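Local structure of penicillin-binding protein 1A (Mycobacterium tuberculosis, 5CXW) at residues 115-120 / 138-143; 145-150 / 271-276; 265-270 / 287-292; 278-283 / 344-349. The protein builds cross-linked cell-wall peptidoglycan, polymerising glycan strands with its transglycosylase domain and cross-linking their peptides with a penicillin-sensitive transpeptidase domain, the part in this penicillin V complex. All coordinates share one frame; numbering follows the deposited sequence. Where two conformers were deposited one is given.

In the fold
Contact 3 is the buried one of the four: helix 260-270 lies against the start of strand 289-296, and alanine and methionine side chains do most of the touching. Contacts 2 and 4 border it, and each is partly buried. Contact 2 shares the penicillin pocket with it, S150 from one and K291 and T292 from the other lining it, but relies on a lysine chain over a tyrosine ring. Contact 4 adds polar grips from a histidine and a lysine beside a tryptophan that packs near A290. Contact 1 stands apart, its centre about 25 Å from that of the chain; backbone hydrogen bonds cross there, a disulfide closes the turn into the second strand, and helix 143-149 leads from it into contact 2.

Contact 1: residues 115-120 / 138-143; sequences GYQVDS and CGTCNI
Q117 and T140 meet on one face of a two-stranded antiparallel sheet, strands 117-119 and 140-142, which lies away from the penicillin site. Q117 bends at its second torsion (chi2 -76°), which lays the amide over the neighbouring strand and brings OE1 to 3.3 Å from C141 CA. T140 answers with its methyl CG2, which touches V118 O and Q117 OE1. A water donates to both Q117 OE1 and T140 O, tying side chain to backbone. Between the strands, V118 N reaches C141 O at 3.0 Å in a nearly straight bond (173°), and C141 N returns one to V118 O. I143 takes over where the strand becomes helix 143-149. Its N makes a weak bond to Y116 O, its CG2 sits 4.0 Å from Y116 CD2, and N142 just before it caps the helix through OD1 to E145 N. At the other end the C138-C141 disulfide staples the turn into the second strand, and S120 is wedged under it. G139 O accepts from both S120 N (2.8 Å) and S120 OG (2.7 Å), while S120 OG itself takes C138 N at 2.9 Å.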
loop_
_atom_site.group_PDB
_atom_site.type_symbol
_atom_site.label_atom_id
_atom_site.label_comp_id
_atom_site.label_asym_id
_atom_site.label_seq_id
_atom_site.Cartn_x
_atom_site.Cartn_y
_atom_site.Cartn_z
ATOM N N GLY A 115 17.036 13.633 8.019
ATOM C CA GLY A 115 17.215 14.936 8.616
ATOM C C GLY A 115 17.269 16.115 7.658
ATOM O O GLY A 115 17.449 17.259 8.121
ATOM N N TYR A 116 17.082 15.874 6.360
ATOM C CA TYR A 116 17.054 16.929 5.351
ATOM C C TYR A 116 15.893 17.876 5.660
ATOM O O TYR A 116 14.738 17.451 5.725
ATOM C CB TYR A 116 16.942 16.330 3.934
ATOM C CG TYR A 116 16.851 17.394 2.874
ATOM C CD1 TYR A 116 17.839 18.352 2.733
ATOM C CD2 TYR A 116 15.748 17.432 2.016
ATOM C CE1 TYR A 116 17.745 19.313 1.727
ATOM C CE2 TYR A 116 15.673 18.366 0.973
ATOM C CZ TYR A 116 16.615 19.314 0.877
ATOM O OH TYR A 116 16.437 20.241 -0.155
ATOM N N GLN A 117 16.199 19.163 5.828
ATOM C CA GLN A 117 15.180 20.159 6.229
ATOM C C GLN A 117 14.556 20.763 5.001
ATOM O O GLN A 117 15.286 21.254 4.109
ATOM C CB GLN A 117 15.877 21.263 7.010
ATOM C CG GLN A 117 16.441 20.831 8.336
ATOM C CD GLN A 117 15.362 20.683 9.368
ATOM O OE1 GLN A 117 14.361 21.412 9.361
ATOM N NE2 GLN A 117 15.505 19.686 10.232
ATOM N N VAL A 118 13.222 20.781 4.976
ATOM C CA VAL A 118 12.428 21.250 3.840
ATOM C C VAL A 118 11.421 22.299 4.289
ATOM O O VAL A 118 10.851 22.182 5.375
ATOM C CB VAL A 118 11.637 20.095 3.202
ATOM C CG1 VAL A 118 10.949 20.566 1.939
ATOM C CG2 VAL A 118 12.564 18.948 2.890
ATOM N N ASP A 119 11.234 23.357 3.482
ATOM C CA ASP A 119 10.233 24.368 3.784
ATOM C C ASP A 119 8.836 23.767 3.562
ATOM O O ASP A 119 8.647 23.063 2.605
ATOM C CB ASP A 119 10.435 25.530 2.816
ATOM C CG ASP A 119 9.436 26.665 3.027
ATOM O OD1 ASP A 119 8.731 26.749 3.997
ATOM O OD2 ASP A 119 9.453 27.578 2.185
ATOM N N SER A 120 7.891 24.004 4.485
ATOM C CA SER A 120 6.529 23.501 4.329
ATOM C C SER A 120 5.512 24.532 3.881
ATOM O O SER A 120 4.319 24.262 3.863
ATOM C CB SER A 120 6.047 22.849 5.638
ATOM O OG SER A 120 5.929 23.765 6.647
ATOM N N CYS A 138 4.935 23.082 9.261
ATOM C CA CYS A 138 5.897 22.922 10.339
ATOM C C CYS A 138 6.931 24.036 10.288
ATOM O O CYS A 138 7.952 23.930 10.942
ATOM C CB CYS A 138 6.534 21.555 10.196
ATOM S SG CYS A 138 7.554 21.402 8.706
ATOM N N GLY A 139 6.663 25.124 9.569
ATOM C CA GLY A 139 7.705 26.059 9.144
ATOM C C GLY A 139 8.681 25.305 8.241
ATOM O O GLY A 139 8.300 24.942 7.141
ATOM N N THR A 140 9.895 25.061 8.720
ATOM C CA THR A 140 10.881 24.211 8.015
ATOM C C THR A 140 11.137 23.033 8.962
ATOM O O THR A 140 11.359 23.243 10.142
ATOM C CB THR A 140 12.173 24.973 7.712
ATOM O OG1 THR A 140 11.888 25.991 6.764
ATOM C CG2 THR A 140 13.226 24.111 7.090
ATOM N N CYS A 141 11.002 21.801 8.474
ATOM C CA CYS A 141 11.220 20.578 9.320
ATOM C C CYS A 141 11.787 19.497 8.439
ATOM O O CYS A 141 11.717 19.606 7.237
ATOM C CB CYS A 141 9.951 20.064 10.011
ATOM S SG CYS A 141 8.599 19.545 8.948
ATOM N N ASN A 142 12.262 18.448 9.039
ATOM C CA ASN A 142 12.837 17.383 8.258
ATOM C C ASN A 142 11.811 16.527 7.530
ATOM O O ASN A 142 10.594 16.573 7.791
ATOM C CB ASN A 142 13.870 16.563 9.032
ATOM C CG ASN A 142 13.257 15.693 10.112
ATOM O OD1 ASN A 142 12.273 14.967 9.884
ATOM N ND2 ASN A 142 13.816 15.796 11.321
ATOM N N ILE A 143 12.327 15.795 6.557
ATOM C CA ILE A 143 11.442 14.964 5.735
ATOM C C ILE A 143 10.792 13.760 6.461
ATOM O O ILE A 143 9.750 13.268 6.019
ATOM C CB ILE A 143 12.114 14.548 4.429
ATOM C CG1 ILE A 143 13.339 13.682 4.631
ATOM C CG2 ILE A 143 12.416 15.770 3.595
ATOM C CD1 ILE A 143 13.946 13.186 3.292
HETATM O O HOH W 1 12.537 18.989 11.846
HETATM O O HOH W 2 13.837 22.731 11.759
#

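Contact 2: residues 145-150 / 271-276; sequences EALKMS and EPIAGY. With 35P ((2R,4S)-5,5-dimethyl-2-{(1R)-2-oxo-1-[(phenoxyacetyl)amino]ethyl}-1,3-thiazolidine-4-carboxylic acid), chain C.
K148 runs its aliphatic chain over one face of the Y276 ring. CG does the touching, a CH-pi contact 3.8 Å from the ring centroid and 18° off the normal, displaced toward the ring's rim. Y276 swings there because its CG is trans to the backbone N (chi1 -174°), and this also brings CE2 to 3.3 Å from K148 O. Farther along the ring, the hydroxyl OH lies 3.6 Å from M149 CG. On the helix flank, I273 pushes its CD1 to 3.8 Å from K148 CA and 4.1 Å from L147 CG, and the P272 ring lies alongside K148 CD. No hydrogen bond crosses this interface; it is held by apolar and CH-pi packing. Beyond the ring, a long salt bridge from K148 NZ to E145 OE2 is doubtful, since the E145 side chain was modelled in two positions. A Schellman motif closes helix 143-149, with L151 N bonded to A146 O and S150, at positive phi, as its C-prime residue. S150 fits the serine of the S-x-N motif of penicillin-binding proteins: its OG accepts from N7 of the bound penicillin at 3.0 Å and is also bonded to K100 and K291. L147 touches helices 100-109 and 152-161, and both L147 and I273 press against K291 on strand 289-296.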
loop_
_atom_site.group_PDB
_atom_site.type_symbol
_atom_site.label_atom_id
_atom_site.label_comp_id
_atom_site.label_asym_id
_atom_site.label_seq_id
_atom_site.Cartn_x
_atom_site.Cartn_y
_atom_site.Cartn_z
ATOM N N GLU A 145 9.604 14.115 9.689
ATOM C CA GLU A 145 8.513 14.839 10.328
ATOM C C GLU A 145 7.442 15.187 9.297
ATOM O O GLU A 145 6.256 15.046 9.563
ATOM C CB GLU A 145 9.057 16.064 11.052
ATOM C CG GLU A 145 8.019 16.964 11.710
ATOM C CD GLU A 145 7.547 16.527 13.074
ATOM O OE1 GLU A 145 6.665 17.227 13.619
ATOM O OE2 GLU A 145 8.067 15.533 13.606
ATOM N N ALA A 146 7.855 15.621 8.096
ATOM C CA ALA A 146 6.879 15.959 7.055
ATOM C C ALA A 146 6.132 14.722 6.562
ATOM O O ALA A 146 5.022 14.869 6.125
ATOM C CB ALA A 146 7.550 16.686 5.887
ATOM N N LEU A 147 6.725 13.537 6.668
ATOM C CA LEU A 147 6.004 12.328 6.258
ATOM C C LEU A 147 4.892 12.039 7.291
ATOM O O LEU A 147 3.736 11.746 6.934
ATOM C CB LEU A 147 6.910 11.111 6.145
ATOM C CG LEU A 147 6.233 9.841 5.594
ATOM C CD1 LEU A 147 5.912 9.937 4.072
ATOM C CD2 LEU A 147 7.131 8.663 5.866
ATOM N N LYS A 148 5.280 12.088 8.558
ATOM C CA LYS A 148 4.313 11.846 9.664
ATOM C C LYS A 148 3.154 12.836 9.560
ATOM O O LYS A 148 1.987 12.454 9.646
ATOM C CB LYS A 148 5.036 11.912 11.004
ATOM C CG LYS A 148 4.116 11.716 12.202
ATOM C CD LYS A 148 4.875 11.784 13.524
ATOM C CE LYS A 148 5.473 13.127 13.852
ATOM N NZ LYS A 148 6.423 12.987 15.030
ATOM N N MET A 149 3.461 14.123 9.399
ATOM C CA MET A 149 2.401 15.142 9.336
ATOM C C MET A 149 1.694 15.170 7.985
ATOM O O MET A 149 0.660 15.839 7.817
ATOM C CB MET A 149 2.990 16.526 9.633
ATOM C CG MET A 149 3.444 16.664 11.056
ATOM S SD MET A 149 4.261 18.281 11.297
ATOM C CE MET A 149 2.834 19.318 11.100
ATOM N N SER A 150 2.265 14.446 7.041
ATOM C CA SER A 150 1.794 14.306 5.671
ATOM C C SER A 150 1.648 15.652 4.972
ATOM O O SER A 150 0.575 16.046 4.535
ATOM C CB SER A 150 0.540 13.453 5.590
ATOM O OG SER A 150 0.520 12.867 4.284
ATOM N N GLU A 271 7.458 4.511 11.525
ATOM C CA GLU A 271 7.122 3.858 12.837
ATOM C C GLU A 271 6.107 4.606 13.664
ATOM O O GLU A 271 5.216 3.979 14.212
ATOM C CB GLU A 271 8.356 3.575 13.659
ATOM C CG GLU A 271 9.075 2.304 13.265
ATOM C CD GLU A 271 10.272 2.020 14.168
ATOM O OE1 GLU A 271 11.343 2.542 13.891
ATOM O OE2 GLU A 271 10.150 1.297 15.151
ATOM N N PRO A 272 6.211 5.955 13.752
ATOM C CA PRO A 272 5.278 6.654 14.657
ATOM C C PRO A 272 3.874 6.847 14.045
ATOM O O PRO A 272 3.014 7.502 14.649
ATOM C CB PRO A 272 5.917 8.025 14.850
ATOM C CG PRO A 272 6.916 8.184 13.777
ATOM C CD PRO A 272 7.349 6.808 13.327
ATOM N N ILE A 273 3.722 6.512 12.743
ATOM C CA ILE A 273 2.512 6.977 12.014
ATOM C C ILE A 273 1.228 6.243 12.381
ATOM O O ILE A 273 0.212 6.877 12.418
ATOM C CB ILE A 273 2.775 7.053 10.474
ATOM C CG1 ILE A 273 3.944 8.003 10.245
ATOM C CG2 ILE A 273 1.524 7.418 9.683
ATOM C CD1 ILE A 273 4.339 8.181 8.772
ATOM N N ALA A 274 1.236 4.957 12.702
ATOM C CA ALA A 274 -0.032 4.331 13.108
ATOM C C ALA A 274 -0.649 5.049 14.347
ATOM O O ALA A 274 -1.835 5.324 14.425
ATOM C CB ALA A 274 0.204 2.863 13.377
ATOM N N GLY A 275 0.204 5.340 15.302
ATOM C CA GLY A 275 -0.228 6.077 16.487
ATOM C C GLY A 275 -0.601 7.515 16.247
ATOM O O GLY A 275 -1.599 7.988 16.745
ATOM N N TYR A 276 0.193 8.203 15.442
ATOM C CA TYR A 276 -0.105 9.558 15.038
ATOM C C TYR A 276 -1.443 9.667 14.323
ATOM O O TYR A 276 -2.128 10.697 14.423
ATOM C CB TYR A 276 1.028 10.104 14.194
ATOM C CG TYR A 276 0.906 11.545 13.827
ATOM C CD1 TYR A 276 1.331 12.513 14.699
ATOM C CD2 TYR A 276 0.345 11.923 12.630
ATOM C CE1 TYR A 276 1.204 13.864 14.383
ATOM C CE2 TYR A 276 0.190 13.284 12.312
ATOM C CZ TYR A 276 0.632 14.228 13.174
ATOM O OH TYR A 276 0.485 15.589 12.887
HETATM C C24 35P C . -7.681 18.709 -0.623
HETATM C C23 35P C . -8.980 19.174 -0.811
HETATM C C22 35P C . -10.054 18.380 -0.479
HETATM C C21 35P C . -9.869 17.113 0.055
HETATM C C20 35P C . -8.594 16.632 0.256
HETATM C C19 35P C . -7.483 17.444 -0.076
HETATM O O1 35P C . -6.184 17.039 0.111
HETATM C C2 35P C . -5.935 15.877 0.895
HETATM C C3 35P C . -4.466 15.808 1.206
HETATM O O18 35P C . -3.799 16.833 1.245
HETATM N N4 35P C . -4.016 14.585 1.444
HETATM C C5 35P C . -2.633 14.343 1.825
HETATM C C6 35P C . -2.310 12.956 1.447
HETATM O O17 35P C . -3.146 12.052 1.244
HETATM C C8 35P C . -2.338 14.510 3.380
HETATM N N7 35P C . -2.423 13.148 3.825
HETATM S S11 35P C . -3.444 15.372 4.360
HETATM C C10 35P C . -4.091 14.043 5.260
HETATM C C12 35P C . -5.612 14.150 5.364
HETATM C C15 35P C . -3.562 13.947 6.666
HETATM C C9 35P C . -3.704 12.827 4.411
HETATM C C13 35P C . -3.628 11.472 5.042
HETATM O O14 35P C . -2.476 11.084 5.408
HETATM O O16 35P C . -4.687 10.813 5.114
#

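Contact 3: residues 265-270 / 287-292; sequences NVTAAM and DSAAKT. With 35P ((2R,4S)-5,5-dimethyl-2-{(1R)-2-oxo-1-[(phenoxyacetyl)amino]ethyl}-1,3-thiazolidine-4-carboxylic acid), chain C.
T267 brings its CG2 to 4.0 Å from A289 CB, where helix 260-270 lies across strand 289-296, an outer strand of the five-stranded antiparallel sheet of the transpeptidase fold. The segment axes approach to 6.9 Å at 66°. T267 OG1 turns to other partners, Y311 OH and A263 O. A269, two residues on, faces L104 of helix 100-109, and the rest of the contact falls to M270. Its CB packs 3.8 Å from A289 CB, and the bend at chi3 (68°) curls the methyl CE in to 3.5 Å from A290 C. M270 O accepts A290 N at 3.3 Å; the N-H points well at the oxygen but arrives from above the carbonyl plane, 52° out of it. A water within hydrogen-bonding distance of M270 O and S288 OG may extend this link. A290 O, beside the CB and CE of M270, is buried with no polar partner. The strand then enters the pocket as the family's K-T-G motif. T292 OG1 donates to penicillin O14 at a modelled 2.5 Å, so short that the exact length is doubtful. K291 folds back on its own strand, NZ giving a hydrogen bond to T292 O at 2.8 Å.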
loop_
_atom_site.group_PDB
_atom_site.type_symbol
_atom_site.label_atom_id
_atom_site.label_comp_id
_atom_site.label_asym_id
_atom_site.label_seq_id
_atom_site.Cartn_x
_atom_site.Cartn_y
_atom_site.Cartn_z
ATOM N N ASN A 265 15.577 2.986 6.960
ATOM C CA ASN A 265 15.326 4.394 7.266
ATOM C C ASN A 265 13.877 4.809 6.944
ATOM O O ASN A 265 13.249 5.597 7.709
ATOM C CB ASN A 265 16.317 5.346 6.591
ATOM C CG ASN A 265 17.564 5.533 7.411
ATOM O OD1 ASN A 265 17.589 6.343 8.327
ATOM N ND2 ASN A 265 18.610 4.822 7.092
ATOM N N VAL A 266 13.340 4.310 5.819
ATOM C CA VAL A 266 11.938 4.572 5.505
ATOM C C VAL A 266 11.030 3.992 6.656
ATOM O O VAL A 266 10.150 4.672 7.189
ATOM C CB VAL A 266 11.513 4.003 4.154
ATOM C CG1 VAL A 266 9.995 4.096 3.982
ATOM C CG2 VAL A 266 12.288 4.691 3.004
ATOM N N THR A 267 11.322 2.762 7.057
ATOM C CA THR A 267 10.644 2.147 8.200
ATOM C C THR A 267 10.681 3.051 9.397
ATOM O O THR A 267 9.648 3.279 10.027
ATOM C CB THR A 267 11.225 0.753 8.471
ATOM O OG1 THR A 267 11.013 -0.031 7.303
ATOM C CG2 THR A 267 10.574 0.088 9.680
ATOM N N ALA A 268 11.888 3.548 9.726
ATOM C CA ALA A 268 12.069 4.355 10.903
ATOM C C ALA A 268 11.128 5.595 10.815
ATOM O O ALA A 268 10.547 5.988 11.828
ATOM C CB ALA A 268 13.518 4.753 11.093
ATOM N N ALA A 269 11.082 6.237 9.675
ATOM C CA ALA A 269 10.161 7.392 9.502
ATOM C C ALA A 269 8.705 7.085 9.677
ATOM O O ALA A 269 7.929 7.950 10.163
ATOM C CB ALA A 269 10.405 8.044 8.147
ATOM N N MET A 270 8.314 5.853 9.308
ATOM C CA MET A 270 6.920 5.392 9.323
ATOM C C MET A 270 6.495 4.839 10.677
ATOM O O MET A 270 5.298 4.696 10.925
ATOM C CB MET A 270 6.680 4.334 8.251
ATOM C CG MET A 270 6.810 4.954 6.898
ATOM S SD MET A 270 6.819 3.716 5.586
ATOM C CE MET A 270 5.104 3.148 5.713
ATOM N N ASP A 287 4.987 -2.980 17.456
ATOM C CA ASP A 287 5.453 -1.895 16.578
ATOM C C ASP A 287 4.931 -2.105 15.151
ATOM O O ASP A 287 4.703 -3.228 14.690
ATOM C CB ASP A 287 6.994 -1.815 16.494
ATOM C CG ASP A 287 7.662 -1.450 17.812
ATOM O OD1 ASP A 287 6.922 -1.045 18.728
ATOM O OD2 ASP A 287 8.922 -1.628 17.957
ATOM N N SER A 288 4.824 -1.007 14.416
ATOM C CA SER A 288 4.431 -1.089 13.028
ATOM C C SER A 288 4.999 0.118 12.284
ATOM O O SER A 288 5.507 1.023 12.904
ATOM C CB SER A 288 2.890 -1.045 12.884
ATOM O OG SER A 288 2.361 0.180 13.338
ATOM N N ALA A 289 4.880 0.093 10.956
ATOM C CA ALA A 289 5.309 1.174 10.097
ATOM C C ALA A 289 4.172 1.397 9.140
ATOM O O ALA A 289 3.755 0.442 8.451
ATOM C CB ALA A 289 6.592 0.743 9.354
ATOM N N ALA A 290 3.630 2.607 9.040
ATOM C CA ALA A 290 2.414 2.835 8.294
ATOM C C ALA A 290 2.344 4.191 7.648
ATOM O O ALA A 290 3.129 5.122 8.019
ATOM C CB ALA A 290 1.218 2.617 9.237
ATOM N N LYS A 291 1.419 4.343 6.714
ATOM C CA LYS A 291 1.182 5.642 6.082
ATOM C C LYS A 291 -0.274 5.705 5.618
ATOM O O LYS A 291 -0.738 4.817 4.947
ATOM C CB LYS A 291 2.143 5.904 4.918
ATOM C CG LYS A 291 1.968 7.305 4.319
ATOM C CD LYS A 291 2.496 8.427 5.229
ATOM C CE LYS A 291 2.123 9.818 4.690
ATOM N NZ LYS A 291 0.716 10.149 4.945
ATOM N N THR A 292 -0.934 6.795 5.980
ATOM C CA THR A 292 -2.284 7.066 5.550
ATOM C C THR A 292 -2.288 7.824 4.215
ATOM O O THR A 292 -1.288 8.483 3.821
ATOM C CB THR A 292 -3.014 7.963 6.546
ATOM O OG1 THR A 292 -2.201 9.096 6.833
ATOM C CG2 THR A 292 -3.393 7.168 7.826
HETATM C C24 35P C . -7.681 18.709 -0.623
HETATM C C23 35P C . -8.980 19.174 -0.811
HETATM C C22 35P C . -10.054 18.380 -0.479
HETATM C C21 35P C . -9.869 17.113 0.055
HETATM C C20 35P C . -8.594 16.632 0.256
HETATM C C19 35P C . -7.483 17.444 -0.076
HETATM O O1 35P C . -6.184 17.039 0.111
HETATM C C2 35P C . -5.935 15.877 0.895
HETATM C C3 35P C . -4.466 15.808 1.206
HETATM O O18 35P C . -3.799 16.833 1.245
HETATM N N4 35P C . -4.016 14.585 1.444
HETATM C C5 35P C . -2.633 14.343 1.825
HETATM C C6 35P C . -2.310 12.956 1.447
HETATM O O17 35P C . -3.146 12.052 1.244
HETATM C C8 35P C . -2.338 14.510 3.380
HETATM N N7 35P C . -2.423 13.148 3.825
HETATM S S11 35P C . -3.444 15.372 4.360
HETATM C C10 35P C . -4.091 14.043 5.260
HETATM C C12 35P C . -5.612 14.150 5.364
HETATM C C15 35P C . -3.562 13.947 6.666
HETATM C C9 35P C . -3.704 12.827 4.411
HETATM C C13 35P C . -3.628 11.472 5.042
HETATM O O14 35P C . -2.476 11.084 5.408
HETATM O O16 35P C . -4.687 10.813 5.114
HETATM O O HOH W 3 3.202 2.915 12.443
#

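Contact 4: residues 278-283 / 344-349; sequences RGHNLA and PSDIWK
S345 CB sits almost over the centre of the H280 ring, 3.5 Å from its centroid and 6° off the normal, and this is the close-packed half of the contact. The same imidazole is gripped at its edge: NE2 gives D346 OD1 a 2.7 Å hydrogen bond that is straight (171°) and lies in the ring plane, although it reaches the carboxylate from above that group's own plane. H280 ND1 bonds to S277 O, so both ring nitrogens are engaged and rotation is fixed; the pairing is consistent with a positively charged imidazole. Close by, L282 CD2 packs 3.6 Å from W348 CZ3, while H280 O lies in the plane of the indole at its edge. W348 belongs to helix 343-356, which lies on the central sheet of the transpeptidase fold against strands 303-312 and 315-323, its NE1 bonded to G310 O. The loop 278-283 that leads from helix 273-276 toward strand 289-296 lies along this helix. Its outer side is looser, with N281 and A283 exposed. There K349 reaches out from the helix to the loop with an extended chain and turns at the last torsion (chi4 68°), placing NZ 2.9 Å from N281 O on a carbonyl lone pair. K349 NZ also makes a salt bridge to D353, whose other carboxylate oxygen takes A283 N.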
loop_
_atom_site.group_PDB
_atom_site.type_symbol
_atom_site.label_atom_id
_atom_site.label_comp_id
_atom_site.label_asym_id
_atom_site.label_seq_id
_atom_site.Cartn_x
_atom_site.Cartn_y
_atom_site.Cartn_z
ATOM N N ARG A 278 -4.506 9.030 14.610
ATOM C CA ARG A 278 -5.655 8.885 15.497
ATOM C C ARG A 278 -5.578 7.586 16.300
ATOM O O ARG A 278 -6.551 6.839 16.433
ATOM C CB ARG A 278 -6.955 9.070 14.724
ATOM C CG ARG A 278 -6.987 10.477 14.128
ATOM C CD ARG A 278 -8.302 10.895 13.479
ATOM N NE ARG A 278 -9.424 10.996 14.402
ATOM C CZ ARG A 278 -9.834 12.111 15.004
ATOM N NH1 ARG A 278 -9.155 13.212 14.885
ATOM N NH2 ARG A 278 -10.861 12.063 15.794
ATOM N N GLY A 279 -4.384 7.340 16.837
ATOM C CA GLY A 279 -4.154 6.255 17.820
ATOM C C GLY A 279 -4.411 4.853 17.317
ATOM O O GLY A 279 -4.990 4.039 18.024
ATOM N N HIS A 280 -3.939 4.498 16.126
ATOM C CA HIS A 280 -4.146 3.186 15.580
ATOM C C HIS A 280 -2.938 2.273 15.697
ATOM O O HIS A 280 -2.726 1.375 14.873
ATOM C CB HIS A 280 -4.607 3.290 14.122
ATOM C CG HIS A 280 -6.031 3.657 13.993
ATOM N ND1 HIS A 280 -6.439 4.968 13.835
ATOM C CD2 HIS A 280 -7.148 2.886 13.923
ATOM C CE1 HIS A 280 -7.764 4.982 13.727
ATOM N NE2 HIS A 280 -8.214 3.734 13.813
ATOM N N ASN A 281 -2.172 2.473 16.766
ATOM C CA ASN A 281 -1.069 1.528 17.180
ATOM C C ASN A 281 -1.683 0.124 17.273
ATOM O O ASN A 281 -2.812 -0.033 17.778
ATOM C CB ASN A 281 -0.568 1.838 18.607
ATOM C CG ASN A 281 -0.309 3.319 18.897
ATOM O OD1 ASN A 281 0.922 3.751 19.006
ATOM N ND2 ASN A 281 -1.437 4.131 19.127
ATOM N N LEU A 282 -0.921 -0.886 16.850
ATOM C CA LEU A 282 -1.379 -2.260 16.902
ATOM C C LEU A 282 -1.452 -2.709 18.366
ATOM O O LEU A 282 -0.785 -2.134 19.284
ATOM C CB LEU A 282 -0.424 -3.172 16.117
ATOM C CG LEU A 282 -0.361 -2.857 14.604
ATOM C CD1 LEU A 282 0.490 -3.873 13.871
ATOM C CD2 LEU A 282 -1.772 -2.802 14.009
ATOM N N ALA A 283 -2.267 -3.731 18.595
ATOM C CA ALA A 283 -2.474 -4.231 19.937
ATOM C C ALA A 283 -1.212 -4.813 20.609
ATOM O O ALA A 283 -0.313 -5.318 19.949
ATOM C CB ALA A 283 -3.590 -5.245 19.928
ATOM N N PRO A 344 -10.279 3.405 7.105
ATOM C CA PRO A 344 -9.237 2.503 6.578
ATOM C C PRO A 344 -8.228 2.076 7.657
ATOM O O PRO A 344 -7.830 0.912 7.692
ATOM C CB PRO A 344 -8.539 3.345 5.502
ATOM C CG PRO A 344 -9.555 4.397 5.129
ATOM C CD PRO A 344 -10.287 4.684 6.423
ATOM N N SER A 345 -7.905 2.972 8.583
ATOM C CA SER A 345 -7.017 2.648 9.710
ATOM C C SER A 345 -7.690 1.727 10.707
ATOM O O SER A 345 -7.055 0.824 11.240
ATOM C CB SER A 345 -6.496 3.929 10.362
ATOM O OG SER A 345 -5.619 4.624 9.533
ATOM N N ASP A 346 -9.014 1.878 10.927
ATOM C CA ASP A 346 -9.759 0.945 11.763
ATOM C C ASP A 346 -9.666 -0.475 11.192
ATOM O O ASP A 346 -9.358 -1.454 11.928
ATOM C CB ASP A 346 -11.250 1.343 11.853
ATOM C CG ASP A 346 -11.496 2.650 12.562
ATOM O OD1 ASP A 346 -10.784 3.016 13.527
ATOM O OD2 ASP A 346 -12.481 3.316 12.176
ATOM N N ILE A 347 -9.872 -0.610 9.868
ATOM C CA ILE A 347 -9.832 -1.894 9.218
ATOM C C ILE A 347 -8.407 -2.472 9.232
ATOM O O ILE A 347 -8.213 -3.659 9.483
ATOM C CB ILE A 347 -10.403 -1.785 7.774
ATOM C CG1 ILE A 347 -11.895 -1.420 7.790
ATOM C CG2 ILE A 347 -10.096 -3.036 6.958
ATOM C CD1 ILE A 347 -12.470 -0.935 6.439
ATOM N N TRP A 348 -7.445 -1.647 8.897
ATOM C CA TRP A 348 -6.012 -2.037 8.844
ATOM C C TRP A 348 -5.590 -2.583 10.234
ATOM O O TRP A 348 -5.013 -3.670 10.354
ATOM C CB TRP A 348 -5.160 -0.819 8.469
ATOM C CG TRP A 348 -3.682 -1.128 8.549
ATOM C CD1 TRP A 348 -2.925 -1.782 7.618
ATOM C CD2 TRP A 348 -2.788 -0.815 9.637
ATOM N NE1 TRP A 348 -1.612 -1.896 8.077
ATOM C CE2 TRP A 348 -1.500 -1.296 9.288
ATOM C CE3 TRP A 348 -2.943 -0.123 10.839
ATOM C CZ2 TRP A 348 -0.366 -1.132 10.132
ATOM C CZ3 TRP A 348 -1.802 0.018 11.697
ATOM C CH2 TRP A 348 -0.561 -0.498 11.339
ATOM N N LYS A 349 -5.863 -1.807 11.277
ATOM C CA LYS A 349 -5.468 -2.201 12.637
ATOM C C LYS A 349 -6.107 -3.539 13.029
ATOM O O LYS A 349 -5.461 -4.434 13.615
ATOM C CB LYS A 349 -5.841 -1.107 13.655
ATOM C CG LYS A 349 -5.777 -1.630 15.117
ATOM C CD LYS A 349 -5.842 -0.516 16.138
ATOM C CE LYS A 349 -6.148 -1.098 17.506
ATOM N NZ LYS A 349 -5.006 -1.914 18.033
#